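Local coordinates for heme-binding protein HutZ (Vibrio cholerae, PDB 3TGV) that binds heme with high efficiency and probably degrades it to the beta and delta isomers of biliverdin, with release of iron, at residues A[12-17]-A[64-69]; A[96-101]-A[122-127]; A[8-13]-A[80-85]. The protein carries 1 engineered substitution. All blocks are in the same frame, centred on the assembly; numbering follows the deposited sequence.

The three contacts are spread over one curled antiparallel sheet. Interactions 1 and 3 are neighbours, with centres about 6 Å apart. Both use helix 3-13, share Gln12 and Glu13, and reach the adjacent strands 61-67 and 81-91, which are joined by Ile64 N to Phe84 O at 2.7 Å. Interaction 2 lies across the chain's centre, about 19 Å from the centre of interaction 1 and 21 Å from that of interaction 3. Along the chain, interactions 1 and 3 start from the same helix and close before interaction 2 opens. Helices thus cover the sheet at two separate places. The second subunit touches interactions 1 and 3, so that region also belongs to the dimer.

Interaction 1 of 3, residues A[12-17]-A[64-69]; sequences QERKTL and IMMIED
Arg14 NH1 donates to two acceptors at and just past the end of strand 61-67: Ile67 O at 2.8 Å and Asp69 OD1 at 3.2 Å. The longer bond is the straighter one (162° at the hydrogen, against 138°). It lies in the guanidinium plane but enters from above the carboxylate, the two groups standing 80° apart. Glu13 takes the same guanidinium side-on, NE to OE1 at 2.7 Å and NH2 to OE2, and so fixes its rotation. Arg14 and Met66 slide past each other in opposite directions, Arg14 CB 3.5 Å from Met66 CG; bends at chi2 and chi3 then carry the guanidinium to Ile67 O and Asp69. Further along the strand pair, Leu17 CD2 packs against both Ile64 CG2 and Met66 CE. A water donates to Thr16 O (2.7 Å) and accepts from Ile67 N (2.9 Å), bridging the backbones of strands 16-22 and 61-67.

The dimer supplies the outer shell: Asp69 OD1 also accepts from Glu70 N, and OD2 from Thr71 OG1, both of the second subunit. The positive charge of buried Arg14 probably offsets the two carboxylates, one of which, Asp69, is itself bonded across the subunit interface.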
loop_
_atom_site.group_PDB
_atom_site.type_symbol
_atom_site.label_atom_id
_atom_site.label_comp_id
_atom_site.label_asym_id
_atom_site.label_seq_id
_atom_site.Cartn_x
_atom_site.Cartn_y
_atom_site.Cartn_z
ATOM N N GLN A 12 13.763 11.065 -2.800
ATOM C CA GLN A 12 15.120 10.522 -2.711
ATOM C C GLN A 12 15.295 9.562 -1.537
ATOM O O GLN A 12 16.040 8.584 -1.628
ATOM C CB GLN A 12 16.144 11.663 -2.623
ATOM C CG GLN A 12 16.454 12.297 -3.965
ATOM C CD GLN A 12 17.352 13.521 -3.856
ATOM O OE1 GLN A 12 17.605 14.032 -2.762
ATOM N NE2 GLN A 12 17.839 13.997 -4.999
ATOM N N GLU A 13 14.614 9.840 -0.432
ATOM C CA GLU A 13 14.751 9.018 0.764
ATOM C C GLU A 13 13.928 7.734 0.672
ATOM O O GLU A 13 14.395 6.663 1.054
ATOM C CB GLU A 13 14.351 9.813 2.013
ATOM C CG GLU A 13 14.545 9.062 3.337
ATOM C CD GLU A 13 13.376 8.144 3.691
ATOM O OE1 GLU A 13 12.210 8.552 3.458
ATOM O OE2 GLU A 13 13.628 7.020 4.205
ATOM N N ARG A 14 12.697 7.838 0.178
ATOM C CA ARG A 14 11.827 6.669 0.122
ATOM C C ARG A 14 12.358 5.679 -0.907
ATOM O O ARG A 14 12.720 6.060 -2.015
ATOM C CB ARG A 14 10.392 7.081 -0.197
ATOM C CG ARG A 14 9.777 8.022 0.833
ATOM C CD ARG A 14 9.162 7.262 1.996
ATOM N NE ARG A 14 10.140 6.916 3.017
ATOM C CZ ARG A 14 9.993 5.935 3.900
ATOM N NH1 ARG A 14 8.908 5.165 3.884
ATOM N NH2 ARG A 14 10.948 5.706 4.791
ATOM N N LYS A 15 12.416 4.405 -0.532
ATOM C CA LYS A 15 13.002 3.393 -1.391
ATOM C C LYS A 15 11.958 2.447 -1.980
ATOM O O LYS A 15 12.267 1.651 -2.866
ATOM C CB LYS A 15 14.051 2.595 -0.606
ATOM C CG LYS A 15 15.110 3.489 0.045
ATOM C CD LYS A 15 16.416 3.468 -0.736
ATOM C CE LYS A 15 17.215 4.747 -0.535
ATOM N NZ LYS A 15 17.477 5.038 0.900
ATOM N N THR A 16 10.727 2.530 -1.492
ATOM C CA THR A 16 9.686 1.589 -1.895
ATOM C C THR A 16 8.401 2.276 -2.368
ATOM O O THR A 16 8.024 3.348 -1.878
ATOM C CB THR A 16 9.328 0.626 -0.737
ATOM O OG1 THR A 16 10.523 0.003 -0.236
ATOM C CG2 THR A 16 8.399 -0.454 -1.225
ATOM N N LEU A 17 7.747 1.641 -3.333
ATOM C CA LEU A 17 6.412 2.017 -3.762
ATOM C C LEU A 17 5.405 1.011 -3.233
ATOM O O LEU A 17 5.662 -0.210 -3.224
ATOM C CB LEU A 17 6.328 2.016 -5.293
ATOM C CG LEU A 17 7.303 2.893 -6.078
ATOM C CD1 LEU A 17 7.052 2.780 -7.594
ATOM C CD2 LEU A 17 7.190 4.341 -5.592
ATOM N N ILE A 64 -0.148 3.989 -7.626
ATOM C CA ILE A 64 1.136 3.992 -6.917
ATOM C C ILE A 64 1.143 4.945 -5.719
ATOM O O ILE A 64 0.607 6.056 -5.788
ATOM C CB ILE A 64 2.269 4.411 -7.862
ATOM C CG1 ILE A 64 2.444 3.374 -8.973
ATOM C CG2 ILE A 64 3.575 4.616 -7.088
ATOM C CD1 ILE A 64 3.250 3.872 -10.145
ATOM N N MET A 65 1.742 4.513 -4.619
ATOM C CA MET A 65 1.871 5.374 -3.445
ATOM C C MET A 65 3.249 5.266 -2.807
ATOM O O MET A 65 3.778 4.165 -2.599
ATOM C CB MET A 65 0.784 5.061 -2.412
ATOM C CG MET A 65 0.912 5.860 -1.128
ATOM S SD MET A 65 -0.488 5.655 -0.001
ATOM C CE MET A 65 -0.358 3.904 0.339
ATOM N N MET A 66 3.823 6.421 -2.515
ATOM C CA MET A 66 5.077 6.522 -1.789
ATOM C C MET A 66 4.707 7.177 -0.452
ATOM O O MET A 66 4.127 8.266 -0.429
ATOM C CB MET A 66 6.033 7.390 -2.608
ATOM C CG MET A 66 7.473 7.458 -2.151
ATOM S SD MET A 66 8.405 8.637 -3.180
ATOM C CE MET A 66 8.036 8.028 -4.811
ATOM N N ILE A 67 5.000 6.507 0.659
ATOM C CA ILE A 67 4.471 6.928 1.958
ATOM C C ILE A 67 5.474 6.833 3.117
ATOM O O ILE A 67 6.310 5.916 3.160
ATOM C CB ILE A 67 3.188 6.119 2.311
ATOM C CG1 ILE A 67 2.555 6.656 3.592
ATOM C CG2 ILE A 67 3.498 4.601 2.404
ATOM C CD1 ILE A 67 1.113 6.242 3.761
ATOM N N GLU A 68 5.406 7.777 4.055
ATOM C CA GLU A 68 6.318 7.738 5.193
ATOM C C GLU A 68 5.916 6.590 6.111
ATOM O O GLU A 68 4.780 6.131 6.066
ATOM C CB GLU A 68 6.328 9.058 5.973
ATOM C CG GLU A 68 5.131 9.258 6.874
ATOM C CD GLU A 68 5.152 10.612 7.587
ATOM O OE1 GLU A 68 6.247 11.145 7.868
ATOM O OE2 GLU A 68 4.068 11.132 7.868
ATOM N N ASP A 69 6.843 6.141 6.947
ATOM C CA ASP A 69 6.624 4.978 7.801
ATOM C C ASP A 69 5.610 5.270 8.899
ATOM O O ASP A 69 5.482 6.409 9.329
ATOM C CB ASP A 69 7.945 4.551 8.439
ATOM C CG ASP A 69 8.876 3.870 7.452
ATOM O OD1 ASP A 69 8.371 3.296 6.463
ATOM O OD2 ASP A 69 10.108 3.894 7.672
HETATM O O HOH W 1 6.469 4.094 0.253
#

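Interaction 2 of 3, residues A[96-101]-A[122-127]; sequences ELWCQV and FMLFRL
Trp98, Leu97 and Val101 of helix 96-109 pack on Leu124 and Arg126 of strand 122-129 in a largely apolar helix-on-sheet contact, partly buried, its centre about 12 Å from the centre of the chain. The helix lies almost square across the strand, the segment axes making 96° and passing 10.2 Å apart; no hydrogen bond spans them.

Leu124 is the central side chain. Its CG is anti to the backbone N (chi1 176°), which sends both methyls toward the helix. CD1 meets Val101 CG1 at 3.9 Å, while CD2 lies 3.7 Å from Trp98 CE3. The benzo part of the indole also reaches Leu124 CB, 3.6 Å from Trp98 CZ3, in an oblique approach that is neither over the ring face nor at its edge. Farther out, the same ring turns its edge to the strand backbone, with Phe122 O near the ring plane.

In the split-barrel fold of the FMN-binding clan, to which this family belongs, helices pack against the outside of a curled antiparallel sheet, and this contact is one such place. Neighbouring strands complete the floor: Val91 is touched by Trp98, Leu124 and Arg126, and Phe43 by Val101 and Arg126. Strand alternation directs Met123 and Phe125 away from helix 96-109, and they touch helix 51-58 instead.

At the other end of the contact, Leu97 and Arg126 cross at about a right angle. Leu97 CD2 sits 4.1 Å above one face of the Arg126 guanidinium plane, displaced toward its rim, with NE the nearest atom at 4.2 Å. A bend at chi3 turns the arginine head, and its NH1 donates to Glu40 O, while Leu97 itself also packs on Glu40.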
loop_
_atom_site.group_PDB
_atom_site.type_symbol
_atom_site.label_atom_id
_atom_site.label_comp_id
_atom_site.label_asym_id
_atom_site.label_seq_id
_atom_site.Cartn_x
_atom_site.Cartn_y
_atom_site.Cartn_z
ATOM N N GLU A 96 18.631 -1.732 -23.895
ATOM C CA GLU A 96 19.385 -0.604 -23.374
ATOM C C GLU A 96 18.724 -0.016 -22.119
ATOM O O GLU A 96 19.405 0.307 -21.146
ATOM C CB GLU A 96 19.536 0.463 -24.451
ATOM C CG GLU A 96 20.599 1.503 -24.151
ATOM C CD GLU A 96 20.795 2.463 -25.308
ATOM O OE1 GLU A 96 20.470 3.661 -25.150
ATOM O OE2 GLU A 96 21.270 2.014 -26.377
ATOM N N LEU A 97 17.401 0.115 -22.142
ATOM C CA LEU A 97 16.676 0.591 -20.969
ATOM C C LEU A 97 16.860 -0.355 -19.783
ATOM O O LEU A 97 17.032 0.087 -18.646
ATOM C CB LEU A 97 15.191 0.769 -21.280
ATOM C CG LEU A 97 14.363 1.480 -20.200
ATOM C CD1 LEU A 97 15.098 2.712 -19.682
ATOM C CD2 LEU A 97 12.978 1.864 -20.728
ATOM N N TRP A 98 16.826 -1.656 -20.056
ATOM C CA TRP A 98 17.022 -2.666 -19.023
ATOM C C TRP A 98 18.353 -2.477 -18.320
ATOM O O TRP A 98 18.420 -2.412 -17.093
ATOM C CB TRP A 98 16.977 -4.068 -19.630
ATOM C CG TRP A 98 17.425 -5.142 -18.687
ATOM C CD1 TRP A 98 18.716 -5.466 -18.360
ATOM C CD2 TRP A 98 16.591 -6.047 -17.953
ATOM N NE1 TRP A 98 18.729 -6.512 -17.467
ATOM C CE2 TRP A 98 17.437 -6.887 -17.206
ATOM C CE3 TRP A 98 15.208 -6.228 -17.864
ATOM C CZ2 TRP A 98 16.946 -7.888 -16.372
ATOM C CZ3 TRP A 98 14.723 -7.223 -17.039
ATOM C CH2 TRP A 98 15.589 -8.040 -16.302
ATOM N N CYS A 99 19.419 -2.398 -19.106
ATOM C CA CYS A 99 20.755 -2.277 -18.547
ATOM C C CYS A 99 20.903 -1.007 -17.709
ATOM O O CYS A 99 21.502 -1.032 -16.636
ATOM C CB CYS A 99 21.799 -2.332 -19.666
ATOM S SG CYS A 99 21.718 -3.863 -20.650
ATOM N N GLN A 100 20.340 0.098 -18.189
ATOM C CA GLN A 100 20.418 1.364 -17.459
ATOM C C GLN A 100 19.722 1.283 -16.103
ATOM O O GLN A 100 20.294 1.638 -15.068
ATOM C CB GLN A 100 19.809 2.492 -18.285
ATOM C CG GLN A 100 20.556 2.781 -19.573
ATOM C CD GLN A 100 19.736 3.599 -20.554
ATOM O OE1 GLN A 100 19.080 4.575 -20.178
ATOM N NE2 GLN A 100 19.759 3.195 -21.820
ATOM N N VAL A 101 18.480 0.814 -16.113
ATOM C CA VAL A 101 17.693 0.734 -14.890
ATOM C C VAL A 101 18.287 -0.287 -13.916
ATOM O O VAL A 101 18.365 -0.026 -12.716
ATOM C CB VAL A 101 16.215 0.412 -15.186
ATOM C CG1 VAL A 101 15.417 0.295 -13.886
ATOM C CG2 VAL A 101 15.618 1.486 -16.083
ATOM N N PHE A 122 11.941 -12.808 -12.550
ATOM C CA PHE A 122 12.003 -11.389 -12.213
ATOM C C PHE A 122 11.926 -10.508 -13.436
ATOM O O PHE A 122 12.809 -10.529 -14.289
ATOM C CB PHE A 122 13.207 -11.050 -11.345
ATOM C CG PHE A 122 12.941 -11.217 -9.883
ATOM C CD1 PHE A 122 13.118 -12.444 -9.276
ATOM C CD2 PHE A 122 12.478 -10.151 -9.123
ATOM C CE1 PHE A 122 12.860 -12.611 -7.930
ATOM C CE2 PHE A 122 12.217 -10.307 -7.775
ATOM C CZ PHE A 122 12.409 -11.538 -7.177
ATOM N N MET A 123 10.842 -9.745 -13.506
ATOM C CA MET A 123 10.534 -8.910 -14.649
ATOM C C MET A 123 10.718 -7.447 -14.267
ATOM O O MET A 123 10.480 -7.066 -13.121
ATOM C CB MET A 123 9.085 -9.139 -15.071
ATOM C CG MET A 123 8.710 -10.594 -15.220
ATOM S SD MET A 123 6.940 -10.798 -15.479
ATOM C CE MET A 123 6.957 -11.823 -16.953
ATOM N N LEU A 124 11.132 -6.631 -15.228
ATOM C CA LEU A 124 11.299 -5.202 -14.986
ATOM C C LEU A 124 10.160 -4.423 -15.627
ATOM O O LEU A 124 9.975 -4.468 -16.843
ATOM C CB LEU A 124 12.643 -4.734 -15.543
ATOM C CG LEU A 124 12.975 -3.242 -15.487
ATOM C CD1 LEU A 124 13.058 -2.750 -14.046
ATOM C CD2 LEU A 124 14.280 -2.991 -16.216
ATOM N N PHE A 125 9.386 -3.715 -14.812
ATOM C CA PHE A 125 8.274 -2.928 -15.335
ATOM C C PHE A 125 8.568 -1.437 -15.267
ATOM O O PHE A 125 9.001 -0.936 -14.235
ATOM C CB PHE A 125 6.972 -3.221 -14.577
ATOM C CG PHE A 125 6.382 -4.578 -14.868
ATOM C CD1 PHE A 125 5.404 -4.730 -15.839
ATOM C CD2 PHE A 125 6.800 -5.689 -14.166
ATOM C CE1 PHE A 125 4.857 -5.971 -16.107
ATOM C CE2 PHE A 125 6.260 -6.931 -14.431
ATOM C CZ PHE A 125 5.288 -7.072 -15.405
ATOM N N ARG A 126 8.336 -0.743 -16.375
ATOM C CA ARG A 126 8.331 0.720 -16.377
ATOM C C ARG A 126 6.939 1.247 -16.058
ATOM O O ARG A 126 5.955 0.813 -16.651
ATOM C CB ARG A 126 8.780 1.273 -17.729
ATOM C CG ARG A 126 8.243 2.666 -17.977
ATOM C CD ARG A 126 9.144 3.519 -18.848
ATOM N NE ARG A 126 9.054 3.175 -20.259
ATOM C CZ ARG A 126 9.215 4.053 -21.245
ATOM N NH1 ARG A 126 9.461 5.332 -20.970
ATOM N NH2 ARG A 126 9.126 3.654 -22.509
ATOM N N LEU A 127 6.852 2.184 -15.122
ATOM C CA LEU A 127 5.564 2.751 -14.752
ATOM C C LEU A 127 5.558 4.241 -15.035
ATOM O O LEU A 127 6.387 4.976 -14.506
ATOM C CB LEU A 127 5.292 2.517 -13.272
ATOM C CG LEU A 127 5.653 1.132 -12.755
ATOM C CD1 LEU A 127 5.430 1.097 -11.262
ATOM C CD2 LEU A 127 4.831 0.072 -13.455
#

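Interaction 3 of 3, residues A[8-13]-A[80-85]; sequences KEFRQE and KRLTFD
Phe10 projects from helix 3-13 into the angle between Lys80, just ahead of strand 81-91, and Leu82 within it, in the curled antiparallel sheet of the split-barrel fold. Helix and strand run nearly at right angles, with 81° between the short axes and 10.1 Å at their closest approach. At that separation the contact is made mainly by side chains.

With CG opposite the backbone N (chi1 -174°), the Phe10 ring is carried out toward the strand. Lys80 comes the other way, its extended chain sliding past the ring in the opposite sense. Lys80 CE approaches Phe10 CD1 to 3.7 Å obliquely, from neither the face nor the edge. The methylenes do this packing, while the ammonium group goes on to a salt bridge from Lys80 NZ to Glu6 OE2 of helix 3-13. One chain thus gives an apolar flank to Phe10 and a charged tie to the preceding turn of that helix. The far end of the ring reaches the strand backbone, with Phe10 CZ 3.7 Å from Lys80 O and 4.2 Å from Arg81 CA.

Leu82 meets Phe10 differently. It too runs antiparallel to the phenylalanine side chain, but its CD1 lies at the ring edge, near the ring plane, 3.9 Å from Phe10 CD2. Met66 of the adjacent strand and Phe138, which stacks edge-to-face with Phe10, enclose the ring further.

Arg11, one residue on in the helix, crosses Leu82 at about a right angle. Its guanidinium continues to Tyr42 OH through NH2, and it is the aliphatic base that meets Leu82, Arg11 CG lying 3.8 Å from Leu82 CD1.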
loop_
_atom_site.group_PDB
_atom_site.type_symbol
_atom_site.label_atom_id
_atom_site.label_comp_id
_atom_site.label_asym_id
_atom_site.label_seq_id
_atom_site.Cartn_x
_atom_site.Cartn_y
_atom_site.Cartn_z
ATOM N N LYS A 8 11.362 16.704 -3.148
ATOM C CA LYS A 8 12.598 16.123 -3.645
ATOM C C LYS A 8 13.236 15.232 -2.586
ATOM O O LYS A 8 13.525 14.069 -2.849
ATOM C CB LYS A 8 13.564 17.222 -4.089
ATOM C CG LYS A 8 14.833 16.713 -4.761
ATOM C CD LYS A 8 15.558 17.854 -5.448
ATOM C CE LYS A 8 17.027 17.549 -5.662
ATOM N NZ LYS A 8 17.233 16.366 -6.534
ATOM N N GLU A 9 13.440 15.762 -1.384
ATOM C CA GLU A 9 14.045 14.965 -0.323
ATOM C C GLU A 9 13.283 13.659 -0.083
ATOM O O GLU A 9 13.888 12.611 0.123
ATOM C CB GLU A 9 14.135 15.759 0.974
ATOM C CG GLU A 9 15.011 17.017 0.884
ATOM C CD GLU A 9 16.438 16.737 0.397
ATOM O OE1 GLU A 9 16.624 16.441 -0.813
ATOM O OE2 GLU A 9 17.373 16.822 1.230
ATOM N N PHE A 10 11.957 13.737 -0.104
ATOM C CA PHE A 10 11.092 12.581 0.141
ATOM C C PHE A 10 11.276 11.533 -0.946
ATOM O O PHE A 10 11.435 10.355 -0.651
ATOM C CB PHE A 10 9.632 13.051 0.199
ATOM C CG PHE A 10 8.631 11.986 0.599
ATOM C CD1 PHE A 10 8.463 11.629 1.932
ATOM C CD2 PHE A 10 7.809 11.400 -0.353
ATOM C CE1 PHE A 10 7.513 10.694 2.311
ATOM C CE2 PHE A 10 6.859 10.447 0.015
ATOM C CZ PHE A 10 6.709 10.099 1.350
ATOM N N ARG A 11 11.260 11.961 -2.205
ATOM C CA ARG A 11 11.395 11.021 -3.315
ATOM C C ARG A 11 12.750 10.338 -3.262
ATOM O O ARG A 11 12.876 9.180 -3.642
ATOM C CB ARG A 11 11.263 11.716 -4.668
ATOM C CG ARG A 11 9.864 12.190 -5.034
ATOM C CD ARG A 11 9.934 13.147 -6.237
ATOM N NE ARG A 11 9.762 12.428 -7.487
ATOM C CZ ARG A 11 10.167 12.852 -8.677
ATOM N NH1 ARG A 11 10.808 14.000 -8.809
ATOM N NH2 ARG A 11 9.957 12.090 -9.744
ATOM N N GLN A 12 13.763 11.065 -2.800
ATOM C CA GLN A 12 15.120 10.522 -2.711
ATOM C C GLN A 12 15.295 9.562 -1.537
ATOM O O GLN A 12 16.040 8.584 -1.628
ATOM C CB GLN A 12 16.144 11.663 -2.623
ATOM C CG GLN A 12 16.454 12.297 -3.965
ATOM C CD GLN A 12 17.352 13.521 -3.856
ATOM O OE1 GLN A 12 17.605 14.032 -2.762
ATOM N NE2 GLN A 12 17.839 13.997 -4.999
ATOM N N GLU A 13 14.614 9.840 -0.432
ATOM C CA GLU A 13 14.751 9.018 0.764
ATOM C C GLU A 13 13.928 7.734 0.672
ATOM O O GLU A 13 14.395 6.663 1.054
ATOM C CB GLU A 13 14.351 9.813 2.013
ATOM C CG GLU A 13 14.545 9.062 3.337
ATOM C CD GLU A 13 13.376 8.144 3.691
ATOM O OE1 GLU A 13 12.210 8.552 3.458
ATOM O OE2 GLU A 13 13.628 7.020 4.205
ATOM N N LYS A 80 2.407 11.426 5.619
ATOM C CA LYS A 80 2.974 12.158 4.495
ATOM C C LYS A 80 3.108 11.212 3.308
ATOM O O LYS A 80 3.681 10.123 3.436
ATOM C CB LYS A 80 4.342 12.705 4.914
ATOM C CG LYS A 80 5.074 13.569 3.919
ATOM C CD LYS A 80 6.258 14.245 4.622
ATOM C CE LYS A 80 7.353 14.660 3.661
ATOM N NZ LYS A 80 8.577 15.181 4.352
ATOM N N ARG A 81 2.575 11.609 2.156
ATOM C CA ARG A 81 2.540 10.697 1.017
ATOM C C ARG A 81 2.385 11.380 -0.336
ATOM O O ARG A 81 1.902 12.516 -0.421
ATOM C CB ARG A 81 1.407 9.688 1.204
ATOM C CG ARG A 81 0.006 10.307 1.196
ATOM C CD ARG A 81 -1.018 9.327 1.766
ATOM N NE ARG A 81 -2.383 9.838 1.689
ATOM C CZ ARG A 81 -2.974 10.553 2.646
ATOM N NH1 ARG A 81 -2.327 10.841 3.764
ATOM N NH2 ARG A 81 -4.221 10.977 2.483
ATOM N N LEU A 82 2.806 10.663 -1.378
ATOM C CA LEU A 82 2.625 11.048 -2.774
ATOM C C LEU A 82 1.878 9.915 -3.448
ATOM O O LEU A 82 2.267 8.757 -3.304
ATOM C CB LEU A 82 3.973 11.167 -3.481
ATOM C CG LEU A 82 4.983 12.219 -3.024
ATOM C CD1 LEU A 82 6.226 12.136 -3.873
ATOM C CD2 LEU A 82 4.377 13.632 -3.076
ATOM N N THR A 83 0.825 10.219 -4.193
ATOM C CA THR A 83 0.061 9.162 -4.861
ATOM C C THR A 83 -0.235 9.557 -6.305
ATOM O O THR A 83 -0.489 10.738 -6.607
ATOM C CB THR A 83 -1.261 8.870 -4.117
ATOM O OG1 THR A 83 -0.996 8.672 -2.722
ATOM C CG2 THR A 83 -1.918 7.607 -4.662
ATOM N N PHE A 84 -0.195 8.574 -7.195
ATOM C CA PHE A 84 -0.500 8.798 -8.603
ATOM C C PHE A 84 -0.819 7.479 -9.286
ATOM O O PHE A 84 -0.392 6.420 -8.823
ATOM C CB PHE A 84 0.656 9.505 -9.320
ATOM C CG PHE A 84 1.972 8.767 -9.265
ATOM C CD1 PHE A 84 2.787 8.858 -8.151
ATOM C CD2 PHE A 84 2.411 8.014 -10.349
ATOM C CE1 PHE A 84 4.005 8.187 -8.098
ATOM C CE2 PHE A 84 3.638 7.338 -10.304
ATOM C CZ PHE A 84 4.431 7.435 -9.177
ATOM N N ASP A 85 -1.586 7.545 -10.368
ATOM C CA ASP A 85 -1.883 6.368 -11.174
ATOM C C ASP A 85 -0.918 6.348 -12.338
ATOM O O ASP A 85 -0.368 7.390 -12.696
ATOM C CB ASP A 85 -3.324 6.391 -11.679
ATOM C CG ASP A 85 -4.341 6.284 -10.551
ATOM O OD1 ASP A 85 -3.951 5.954 -9.406
ATOM O OD2 ASP A 85 -5.538 6.538 -10.807
#